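Local coordinates for protein kappa-carrageenase (Zobellia galactanivorans, PDB 5OCR) that probably hydrolyses kappa-carrageenan, a sulfated galactan of red algae, through its family 16 glycoside hydrolase domain, at residues A[52-63]-A[81-91]; A[237-245]-A[264-275]. All coordinates share one frame; numbering follows the deposited sequence.

Interaction 1. Residues A[52-63]-A[81-91]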
loop_
_atom_site.group_PDB
_atom_site.type_symbol
_atom_site.label_atom_id
_atom_site.label_comp_id
_atom_site.label_asym_id
_atom_site.label_seq_id
_atom_site.Cartn_x
_atom_site.Cartn_y
_atom_site.Cartn_z
ATOM N N ALA A 52 8.255 12.347 0.629
ATOM C CA ALA A 52 9.531 11.826 0.269
ATOM C C ALA A 52 9.780 11.478 -1.159
ATOM O O ALA A 52 10.895 11.142 -1.478
ATOM C CB ALA A 52 9.989 10.682 1.218
ATOM N N TRP A 53 8.749 11.486 -2.051
ATOM C CA TRP A 53 8.977 11.237 -3.468
ATOM C C TRP A 53 7.782 11.734 -4.206
ATOM O O TRP A 53 6.855 12.121 -3.533
ATOM C CB TRP A 53 9.184 9.735 -3.735
ATOM C CG TRP A 53 7.962 8.882 -3.477
ATOM C CD1 TRP A 53 7.000 8.515 -4.425
ATOM C CD2 TRP A 53 7.552 8.236 -2.223
ATOM N NE1 TRP A 53 6.032 7.729 -3.848
ATOM C CE2 TRP A 53 6.310 7.480 -2.545
ATOM C CE3 TRP A 53 8.021 8.238 -0.889
ATOM C CZ2 TRP A 53 5.565 6.793 -1.527
ATOM C CZ3 TRP A 53 7.309 7.539 0.094
ATOM C CH2 TRP A 53 6.126 6.819 -0.221
ATOM N N LYS A 54 7.783 11.727 -5.526
ATOM C CA LYS A 54 6.626 12.105 -6.322
ATOM C C LYS A 54 6.156 10.983 -7.261
ATOM O O LYS A 54 6.894 10.020 -7.512
ATOM C CB LYS A 54 6.961 13.326 -7.166
ATOM C CG LYS A 54 6.900 14.542 -6.219
ATOM C CD LYS A 54 7.485 15.798 -6.757
ATOM C CE LYS A 54 7.163 16.925 -5.762
ATOM N NZ LYS A 54 7.857 16.701 -4.470
ATOM N N TRP A 55 4.960 11.134 -7.793
ATOM C CA TRP A 55 4.438 10.136 -8.692
ATOM C C TRP A 55 4.636 10.586 -10.080
ATOM O O TRP A 55 4.480 11.794 -10.350
ATOM C CB TRP A 55 2.931 9.953 -8.448
ATOM C CG TRP A 55 2.628 9.631 -7.025
ATOM C CD1 TRP A 55 1.984 10.446 -6.074
ATOM C CD2 TRP A 55 2.907 8.351 -6.331
ATOM N NE1 TRP A 55 1.803 9.771 -4.898
ATOM C CE2 TRP A 55 2.423 8.521 -4.965
ATOM C CE3 TRP A 55 3.533 7.139 -6.703
ATOM C CZ2 TRP A 55 2.507 7.503 -4.010
ATOM C CZ3 TRP A 55 3.603 6.117 -5.752
ATOM C CH2 TRP A 55 3.160 6.310 -4.414
ATOM N N ASN A 56 4.992 9.682 -10.966
ATOM C CA ASN A 56 5.000 9.942 -12.413
ATOM C C ASN A 56 4.533 8.699 -13.139
ATOM O O ASN A 56 5.326 7.857 -13.640
ATOM C CB ASN A 56 6.435 10.391 -12.912
ATOM C CG ASN A 56 6.395 10.893 -14.376
ATOM O OD1 ASN A 56 5.464 10.575 -15.117
ATOM N ND2 ASN A 56 7.424 11.596 -14.795
ATOM N N ASN A 57 3.208 8.563 -13.229
ATOM C CA ASN A 57 2.627 7.401 -13.838
ATOM C C ASN A 57 2.923 7.273 -15.346
ATOM O O ASN A 57 3.001 6.175 -15.855
ATOM C CB ASN A 57 1.117 7.345 -13.535
ATOM C CG ASN A 57 0.865 6.846 -12.109
ATOM O OD1 ASN A 57 1.741 6.224 -11.536
ATOM N ND2 ASN A 57 -0.243 7.191 -11.528
ATOM N N GLN A 58 3.141 8.396 -16.024
ATOM C CA GLN A 58 3.508 8.294 -17.458
ATOM C C GLN A 58 4.813 7.557 -17.638
ATOM O O GLN A 58 4.930 6.708 -18.525
ATOM C CB GLN A 58 3.606 9.693 -18.091
ATOM C CG GLN A 58 4.021 9.707 -19.568
ATOM C CD GLN A 58 3.102 8.826 -20.454
ATOM O OE1 GLN A 58 1.885 8.675 -20.220
ATOM N NE2 GLN A 58 3.704 8.183 -21.456
ATOM N N LYS A 59 5.756 7.780 -16.726
ATOM C CA LYS A 59 7.089 7.214 -16.879
ATOM C C LYS A 59 7.292 5.935 -16.074
ATOM O O LYS A 59 8.151 5.103 -16.421
ATOM C CB LYS A 59 8.113 8.280 -16.487
ATOM C CG LYS A 59 8.184 9.353 -17.569
ATOM C CD LYS A 59 8.616 8.679 -18.853
ATOM C CE LYS A 59 9.227 9.673 -19.793
ATOM N NZ LYS A 59 8.258 10.789 -19.879
ATOM N N ASN A 60 6.447 5.755 -15.069
ATOM C CA ASN A 60 6.701 4.688 -14.075
ATOM C C ASN A 60 5.695 3.558 -13.965
ATOM O O ASN A 60 5.808 2.689 -13.036
ATOM C CB ASN A 60 6.896 5.339 -12.723
ATOM C CG ASN A 60 8.071 6.268 -12.706
ATOM O OD1 ASN A 60 8.945 6.170 -13.560
ATOM N ND2 ASN A 60 8.147 7.115 -11.732
ATOM N N VAL A 61 4.704 3.549 -14.864
ATOM C CA VAL A 61 3.715 2.474 -14.993
ATOM C C VAL A 61 3.826 1.889 -16.434
ATOM O O VAL A 61 3.848 2.656 -17.443
ATOM C CB VAL A 61 2.254 2.918 -14.681
ATOM C CG1 VAL A 61 1.243 1.776 -14.917
ATOM C CG2 VAL A 61 2.121 3.492 -13.301
ATOM N N LYS A 62 4.020 0.593 -16.575
ATOM C CA LYS A 62 4.087 0.009 -17.890
ATOM C C LYS A 62 3.362 -1.310 -17.699
ATOM O O LYS A 62 3.450 -1.931 -16.619
ATOM C CB LYS A 62 5.557 -0.303 -18.210
ATOM C CG LYS A 62 5.780 -1.220 -19.418
ATOM C CD LYS A 62 7.268 -1.499 -19.664
ATOM C CE LYS A 62 7.407 -2.601 -20.711
ATOM N NZ LYS A 62 8.789 -3.158 -20.665
ATOM N N ILE A 63 2.649 -1.769 -18.704
ATOM C CA ILE A 63 2.026 -3.100 -18.532
ATOM C C ILE A 63 2.449 -3.921 -19.738
ATOM O O ILE A 63 2.453 -3.400 -20.883
ATOM C CB ILE A 63 0.533 -2.949 -18.556
ATOM C CG1 ILE A 63 0.053 -2.023 -17.371
ATOM C CG2 ILE A 63 -0.100 -4.326 -18.496
ATOM C CD1 ILE A 63 -1.420 -1.709 -17.458
ATOM N N ASP A 81 13.021 17.807 -6.905
ATOM C CA ASP A 81 11.817 18.429 -7.360
ATOM C C ASP A 81 10.977 18.628 -6.140
ATOM O O ASP A 81 10.485 17.652 -5.602
ATOM C CB ASP A 81 11.119 17.437 -8.298
ATOM C CG ASP A 81 9.844 17.990 -8.882
ATOM O OD1 ASP A 81 9.658 19.227 -8.904
ATOM O OD2 ASP A 81 8.993 17.176 -9.252
ATOM N N GLY A 82 10.853 19.847 -5.618
ATOM C CA GLY A 82 10.004 19.982 -4.424
ATOM C C GLY A 82 10.495 19.153 -3.253
ATOM O O GLY A 82 9.698 18.468 -2.577
ATOM N N GLY A 83 11.807 19.158 -3.075
ATOM C CA GLY A 83 12.450 18.499 -1.894
ATOM C C GLY A 83 12.688 16.977 -2.074
ATOM O O GLY A 83 13.053 16.287 -1.100
ATOM N N THR A 84 12.393 16.419 -3.257
ATOM C CA THR A 84 12.461 14.963 -3.407
ATOM C C THR A 84 13.304 14.563 -4.619
ATOM O O THR A 84 13.494 15.367 -5.555
ATOM C CB THR A 84 11.057 14.338 -3.527
ATOM O OG1 THR A 84 10.393 14.729 -4.729
ATOM C CG2 THR A 84 10.210 14.773 -2.339
ATOM N N TYR A 85 13.855 13.341 -4.530
ATOM C CA TYR A 85 14.930 12.883 -5.469
ATOM C C TYR A 85 14.562 11.670 -6.325
ATOM O O TYR A 85 15.324 11.229 -7.205
ATOM C CB TYR A 85 16.211 12.568 -4.693
ATOM C CG TYR A 85 16.791 13.748 -3.972
ATOM C CD1 TYR A 85 17.743 14.532 -4.591
ATOM C CD2 TYR A 85 16.332 14.095 -2.685
ATOM C CE1 TYR A 85 18.283 15.604 -3.938
ATOM C CE2 TYR A 85 16.893 15.153 -2.017
ATOM C CZ TYR A 85 17.829 15.914 -2.678
ATOM O OH TYR A 85 18.391 17.022 -2.083
ATOM N N PHE A 86 13.387 11.097 -6.045
ATOM C CA PHE A 86 12.832 9.932 -6.793
ATOM C C PHE A 86 11.380 10.147 -7.260
ATOM O O PHE A 86 10.638 10.920 -6.644
ATOM C CB PHE A 86 12.835 8.766 -5.830
ATOM C CG PHE A 86 14.197 8.354 -5.429
ATOM C CD1 PHE A 86 14.899 7.379 -6.187
ATOM C CD2 PHE A 86 14.853 8.998 -4.345
ATOM C CE1 PHE A 86 16.209 7.009 -5.807
ATOM C CE2 PHE A 86 16.165 8.641 -3.995
ATOM C CZ PHE A 86 16.827 7.649 -4.718
ATOM N N THR A 87 10.969 9.372 -8.279
ATOM C CA THR A 87 9.562 9.269 -8.638
ATOM C C THR A 87 9.141 7.821 -8.630
ATOM O O THR A 87 9.962 6.928 -8.887
ATOM C CB THR A 87 9.235 9.945 -10.024
ATOM O OG1 THR A 87 9.961 9.295 -11.097
ATOM C CG2 THR A 87 9.580 11.486 -9.939
ATOM N N SER A 88 7.857 7.647 -8.439
ATOM C CA SER A 88 7.317 6.294 -8.435
ATOM C C SER A 88 6.049 6.130 -9.209
ATOM O O SER A 88 5.632 7.010 -9.994
ATOM C CB SER A 88 7.262 5.782 -6.989
ATOM O OG SER A 88 7.039 4.363 -7.016
ATOM N N GLY A 89 5.442 4.947 -9.077
ATOM C CA GLY A 89 4.209 4.683 -9.853
ATOM C C GLY A 89 3.101 4.147 -8.956
ATOM O O GLY A 89 3.398 3.564 -7.898
ATOM N N ILE A 90 1.833 4.341 -9.341
ATOM C CA ILE A 90 0.719 4.054 -8.437
ATOM C C ILE A 90 -0.539 3.788 -9.244
ATOM O O ILE A 90 -0.774 4.514 -10.189
ATOM C CB ILE A 90 0.484 5.158 -7.395
ATOM C CG1 ILE A 90 -0.819 4.896 -6.583
ATOM C CG2 ILE A 90 0.433 6.566 -8.048
ATOM C CD1 ILE A 90 -0.905 5.764 -5.297
ATOM N N PHE A 91 -1.263 2.708 -8.924
ATOM C CA PHE A 91 -2.615 2.535 -9.384
ATOM C C PHE A 91 -3.557 2.891 -8.258
ATOM O O PHE A 91 -3.534 2.233 -7.191
ATOM C CB PHE A 91 -2.909 1.068 -9.751
ATOM C CG PHE A 91 -2.279 0.635 -11.019
ATOM C CD1 PHE A 91 -2.835 0.991 -12.246
ATOM C CD2 PHE A 91 -1.161 -0.161 -11.001
ATOM C CE1 PHE A 91 -2.233 0.573 -13.457
ATOM C CE2 PHE A 91 -0.607 -0.605 -12.206
ATOM C CZ PHE A 91 -1.136 -0.224 -13.437
HETATM O O HOH W 1 13.307 11.669 -2.556
#
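A short parallel pairing of strand 54-55 with the start of strand 86-97 joins K54 to T87 and W55 to S88 at one side of the family 16 beta-jellyroll. K54 N donates to F86 O, and K54 O takes S88 N at 2.7 Å. N56 N then donates to S88 O almost straight, at 175°. N60, at the end of helix 57-60, adds a side-chain grip. Its ND2 bonds T87 OG1 at 2.9 Å and S88 O at 3.1 Å, both in the amide plane. The second bond reaches S88 O from above its carbonyl plane, so this oxygen is held by two donors. N57 OD1 accepts from I90 N at 2.9 Å. It gives this backbone N-H a partner just past the strand pairing.

On the side of the pairing where W55 and S88 point, I90 CG2 lies over one face of the six-membered ring of W55, 3.8 Å from its centroid. W53 NE1 lies over the opposite face, displaced toward the rim. The W55 indole is also tied by NE1 to P48 O. With CG beside the backbone N (chi1 -55°), W55 carries its ring across S88 to I90.

K54 runs the other way, to the type I' turn from D81 to T84. Its chain is extended until a bend at chi4 (66°), which brings NZ within 3.0 Å of D81 O; the bond to G82 O is weak. K54 NZ and T84 N meet D81 O from opposite faces of its plane. A water joins A52 O to Y85 N.

V61 CG1 packs on F91 CZ at 3.4 Å. Around the contact, strand 67-74 pairs with strand 86-97 and its residues A68 and L70 touch F91. Strand 233-241 pairs with strand 86-97 as well, and L241 packs against F86.

Interaction 2. Residues A[237-245]-A[264-275]; sequences LSLGLRKPF and AREKLSDIPTSM
Strands 237-241 and 273-275 run roughly antiparallel, at 146°, with their axes 8.0 Å apart at closest approach, so side chains fill the space between them. The L239 and M275 side chains lie alongside each other and point opposite ways along their length. M275 SD rests 3.7 Å from L239 CB and 3.3 Å from S238 O. M275 CG sits between its backbone N and carbonyl carbon (chi1 63°), and an extended chi2 (-176°) then brings SD to these two atoms. L239 CD2 reaches T273 O at 3.7 Å.

At the other end, F245 packs against A264 and K267 of helix 262-267 and against I271 farther along the chain. F245 CE1 comes within 3.4 Å of A264 O. K267 CB lies 3.6 Å from F245 CZ. I271 CG1 also approaches F245 CZ. P244, which follows a cis peptide bond, lays its ring beside A264 and the aliphatic part of K267. The K267 amine itself bonds E113 O.

L239 and M275 thus pack strand 233-241 against strand 273-285, and F245 joins the chain after strand 233-241 to helix 262-267. L239 also touches V115 and P117 of strand 115-122, M275 touches L70 of strand 67-74, and L268 lies on F86 of strand 86-97.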
loop_
_atom_site.group_PDB
_atom_site.type_symbol
_atom_site.label_atom_id
_atom_site.label_comp_id
_atom_site.label_asym_id
_atom_site.label_seq_id
_atom_site.Cartn_x
_atom_site.Cartn_y
_atom_site.Cartn_z
ATOM N N LEU A 237 -2.523 0.420 -5.437
ATOM C CA LEU A 237 -1.256 -0.370 -5.496
ATOM C C LEU A 237 -0.141 0.640 -5.752
ATOM O O LEU A 237 -0.222 1.440 -6.732
ATOM C CB LEU A 237 -1.352 -1.315 -6.685
ATOM C CG LEU A 237 -2.401 -2.429 -6.640
ATOM C CD1 LEU A 237 -2.850 -2.822 -8.074
ATOM C CD2 LEU A 237 -1.815 -3.592 -5.872
ATOM N N SER A 238 0.883 0.641 -4.910
ATOM C CA SER A 238 1.938 1.641 -5.151
ATOM C C SER A 238 3.283 1.111 -4.642
ATOM O O SER A 238 3.344 0.218 -3.781
ATOM C CB SER A 238 1.539 2.914 -4.473
ATOM O OG SER A 238 1.457 2.735 -3.049
ATOM N N LEU A 239 4.354 1.744 -5.133
ATOM C CA LEU A 239 5.721 1.385 -4.718
ATOM C C LEU A 239 6.285 2.577 -3.895
ATOM O O LEU A 239 6.529 3.665 -4.446
ATOM C CB LEU A 239 6.607 1.006 -5.953
ATOM C CG LEU A 239 8.014 0.576 -5.581
ATOM C CD1 LEU A 239 8.047 -0.711 -4.714
ATOM C CD2 LEU A 239 8.760 0.328 -6.913
ATOM N N GLY A 240 6.414 2.380 -2.587
ATOM C CA GLY A 240 6.848 3.434 -1.689
ATOM C C GLY A 240 8.345 3.470 -1.534
ATOM O O GLY A 240 9.028 2.480 -1.885
ATOM N N LEU A 241 8.910 4.635 -1.167
ATOM C CA LEU A 241 10.326 4.738 -0.838
ATOM C C LEU A 241 10.555 4.589 0.632
ATOM O O LEU A 241 9.729 5.004 1.487
ATOM C CB LEU A 241 10.805 6.152 -1.313
ATOM C CG LEU A 241 12.280 6.389 -1.453
ATOM C CD1 LEU A 241 12.861 5.489 -2.528
ATOM C CD2 LEU A 241 12.540 7.885 -1.759
ATOM N N ARG A 242 11.645 3.886 0.991
ATOM C CA ARG A 242 11.994 3.652 2.382
ATOM C C ARG A 242 13.492 3.866 2.622
ATOM O O ARG A 242 14.244 4.148 1.736
ATOM C CB ARG A 242 11.737 2.188 2.790
ATOM C CG ARG A 242 10.247 1.821 2.596
ATOM C CD ARG A 242 9.420 2.506 3.664
ATOM N NE ARG A 242 7.982 2.043 3.685
ATOM C CZ ARG A 242 6.972 2.674 3.054
ATOM N NH1 ARG A 242 7.223 3.745 2.261
ATOM N NH2 ARG A 242 5.708 2.250 3.185
ATOM N N LYS A 243 13.854 3.701 3.884
ATOM C CA LYS A 243 15.254 3.863 4.267
ATOM C C LYS A 243 16.062 2.818 3.428
ATOM O O LYS A 243 15.562 1.635 3.212
ATOM C CB LYS A 243 15.269 3.656 5.730
ATOM C CG LYS A 243 15.963 2.455 6.219
ATOM C CD LYS A 243 16.203 2.812 7.687
ATOM C CE LYS A 243 16.773 1.658 8.479
ATOM N NZ LYS A 243 18.249 1.677 8.385
ATOM N N PRO A 244 17.287 3.157 2.952
ATOM C CA PRO A 244 18.114 4.278 3.329
ATOM C C PRO A 244 17.774 5.602 2.584
ATOM O O PRO A 244 18.471 6.573 2.766
ATOM C CB PRO A 244 19.528 3.787 2.991
ATOM C CG PRO A 244 19.327 2.984 1.725
ATOM C CD PRO A 244 17.941 2.320 1.933
ATOM N N PHE A 245 16.709 5.630 1.779
ATOM C CA PHE A 245 16.386 6.841 0.999
ATOM C C PHE A 245 15.451 7.795 1.732
ATOM O O PHE A 245 15.148 8.860 1.236
ATOM C CB PHE A 245 15.723 6.437 -0.302
ATOM C CG PHE A 245 16.590 5.579 -1.175
ATOM C CD1 PHE A 245 17.831 6.056 -1.641
ATOM C CD2 PHE A 245 16.193 4.288 -1.514
ATOM C CE1 PHE A 245 18.614 5.257 -2.486
ATOM C CE2 PHE A 245 16.970 3.480 -2.368
ATOM C CZ PHE A 245 18.157 3.967 -2.860
ATOM N N ALA A 264 22.556 5.118 1.034
ATOM C CA ALA A 264 21.720 5.532 -0.103
ATOM C C ALA A 264 22.477 5.550 -1.421
ATOM O O ALA A 264 21.999 4.957 -2.375
ATOM C CB ALA A 264 21.001 6.850 0.183
ATOM N N ARG A 265 23.690 6.150 -1.469
ATOM C CA ARG A 265 24.516 6.110 -2.673
ATOM C C ARG A 265 24.802 4.687 -3.156
ATOM O O ARG A 265 24.680 4.388 -4.367
ATOM C CB ARG A 265 25.818 6.895 -2.472
ATOM C CG ARG A 265 26.427 7.266 -3.805
ATOM C CD ARG A 265 27.556 8.226 -3.442
ATOM N NE ARG A 265 28.441 8.563 -4.545
ATOM C CZ ARG A 265 29.398 7.772 -4.976
ATOM N NH1 ARG A 265 29.614 6.576 -4.419
ATOM N NH2 ARG A 265 30.129 8.166 -5.974
ATOM N N GLU A 266 25.182 3.803 -2.256
ATOM C CA GLU A 266 25.484 2.469 -2.795
ATOM C C GLU A 266 24.246 1.740 -3.291
ATOM O O GLU A 266 24.319 1.043 -4.305
ATOM C CB GLU A 266 26.410 1.648 -1.907
ATOM C CG GLU A 266 25.879 1.404 -0.527
ATOM C CD GLU A 266 26.181 -0.003 -0.068
ATOM O OE1 GLU A 266 26.843 -0.754 -0.842
ATOM O OE2 GLU A 266 25.750 -0.367 1.059
ATOM N N LYS A 267 23.089 1.933 -2.666
ATOM C CA LYS A 267 21.833 1.374 -3.294
ATOM C C LYS A 267 21.397 1.995 -4.643
ATOM O O LYS A 267 20.529 1.457 -5.321
ATOM C CB LYS A 267 20.633 1.426 -2.351
ATOM C CG LYS A 267 20.804 0.532 -1.157
ATOM C CD LYS A 267 19.540 -0.239 -0.930
ATOM C CE LYS A 267 19.786 -1.240 0.159
ATOM N NZ LYS A 267 19.245 -2.507 -0.365
ATOM N N LEU A 268 21.910 3.177 -5.023
ATOM C CA LEU A 268 21.563 3.728 -6.368
ATOM C C LEU A 268 21.881 2.841 -7.530
ATOM O O LEU A 268 21.201 2.901 -8.574
ATOM C CB LEU A 268 22.177 5.115 -6.601
ATOM C CG LEU A 268 21.636 6.272 -5.792
ATOM C CD1 LEU A 268 22.614 7.385 -6.104
ATOM C CD2 LEU A 268 20.196 6.676 -6.175
ATOM N N SER A 269 22.866 1.952 -7.377
ATOM C CA SER A 269 23.185 1.028 -8.452
ATOM C C SER A 269 22.010 0.082 -8.694
ATOM O O SER A 269 21.896 -0.470 -9.773
ATOM C CB SER A 269 24.480 0.239 -8.172
ATOM O OG SER A 269 24.298 -0.737 -7.151
ATOM N N ASP A 270 21.136 -0.069 -7.679
ATOM C CA ASP A 270 19.945 -0.956 -7.739
ATOM C C ASP A 270 18.633 -0.261 -8.108
ATOM O O ASP A 270 17.562 -0.867 -8.072
ATOM C CB ASP A 270 19.803 -1.731 -6.430
ATOM C CG ASP A 270 21.006 -2.603 -6.174
ATOM O OD1 ASP A 270 21.458 -3.230 -7.159
ATOM O OD2 ASP A 270 21.517 -2.637 -5.026
ATOM N N ILE A 271 18.733 0.996 -8.493
ATOM C CA ILE A 271 17.627 1.806 -8.988
ATOM C C ILE A 271 17.865 2.005 -10.491
ATOM O O ILE A 271 18.979 2.376 -10.844
ATOM C CB ILE A 271 17.552 3.160 -8.200
ATOM C CG1 ILE A 271 17.291 2.937 -6.662
ATOM C CG2 ILE A 271 16.526 4.065 -8.867
ATOM C CD1 ILE A 271 15.848 2.428 -6.401
ATOM N N PRO A 272 16.833 1.854 -11.372
ATOM C CA PRO A 272 15.401 1.699 -11.024
ATOM C C PRO A 272 15.103 0.294 -10.484
ATOM O O PRO A 272 15.864 -0.687 -10.784
ATOM C CB PRO A 272 14.687 1.949 -12.353
ATOM C CG PRO A 272 15.739 1.581 -13.425
ATOM C CD PRO A 272 17.015 2.103 -12.824
ATOM N N THR A 273 14.015 0.182 -9.710
ATOM C CA THR A 273 13.607 -1.148 -9.284
ATOM C C THR A 273 12.084 -1.169 -9.389
ATOM O O THR A 273 11.438 -0.067 -9.384
ATOM C CB THR A 273 14.095 -1.414 -7.840
ATOM O OG1 THR A 273 13.874 -2.818 -7.557
ATOM C CG2 THR A 273 13.347 -0.574 -6.744
ATOM N N SER A 274 11.490 -2.375 -9.533
ATOM C CA SER A 274 10.084 -2.437 -9.872
ATOM C C SER A 274 9.381 -3.471 -9.025
ATOM O O SER A 274 9.991 -4.461 -8.647
ATOM C CB SER A 274 9.937 -2.880 -11.308
ATOM O OG SER A 274 10.518 -1.920 -12.205
ATOM N N MET A 275 8.116 -3.167 -8.660
ATOM C CA MET A 275 7.133 -4.219 -8.259
ATOM C C MET A 275 6.279 -4.624 -9.449
ATOM O O MET A 275 6.140 -3.865 -10.405
ATOM C CB MET A 275 6.208 -3.784 -7.069
ATOM C CG MET A 275 5.344 -2.568 -7.464
ATOM S SD MET A 275 4.351 -1.975 -6.087
ATOM C CE MET A 275 3.095 -3.235 -5.961
#

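Interactions 1 and 2 have centres 12 Å apart and meet where strand 86-97 pairs with strand 233-241. S88 OG probably bonds L239 O at 2.7 Å, and L237 N probably bonds F91 O, also at 2.7 Å. W53 CE3 packs on L241 CB at 3.5 Å, and the F86 ring meets that of F245. Interaction 2 packs strand 273-285 against strand 233-241, and helix 262-267 against P244 and F245 beyond its end. Between nearest atoms, magnesium is about 3 Å from the I63 side chain, but its site residues E30, F31, G66 and D278 lie outside both contacts. Bound glycerol, probably from the crystallisation liquor, is about 6 Å from the W53 side chain and about 5 Å from that of S238.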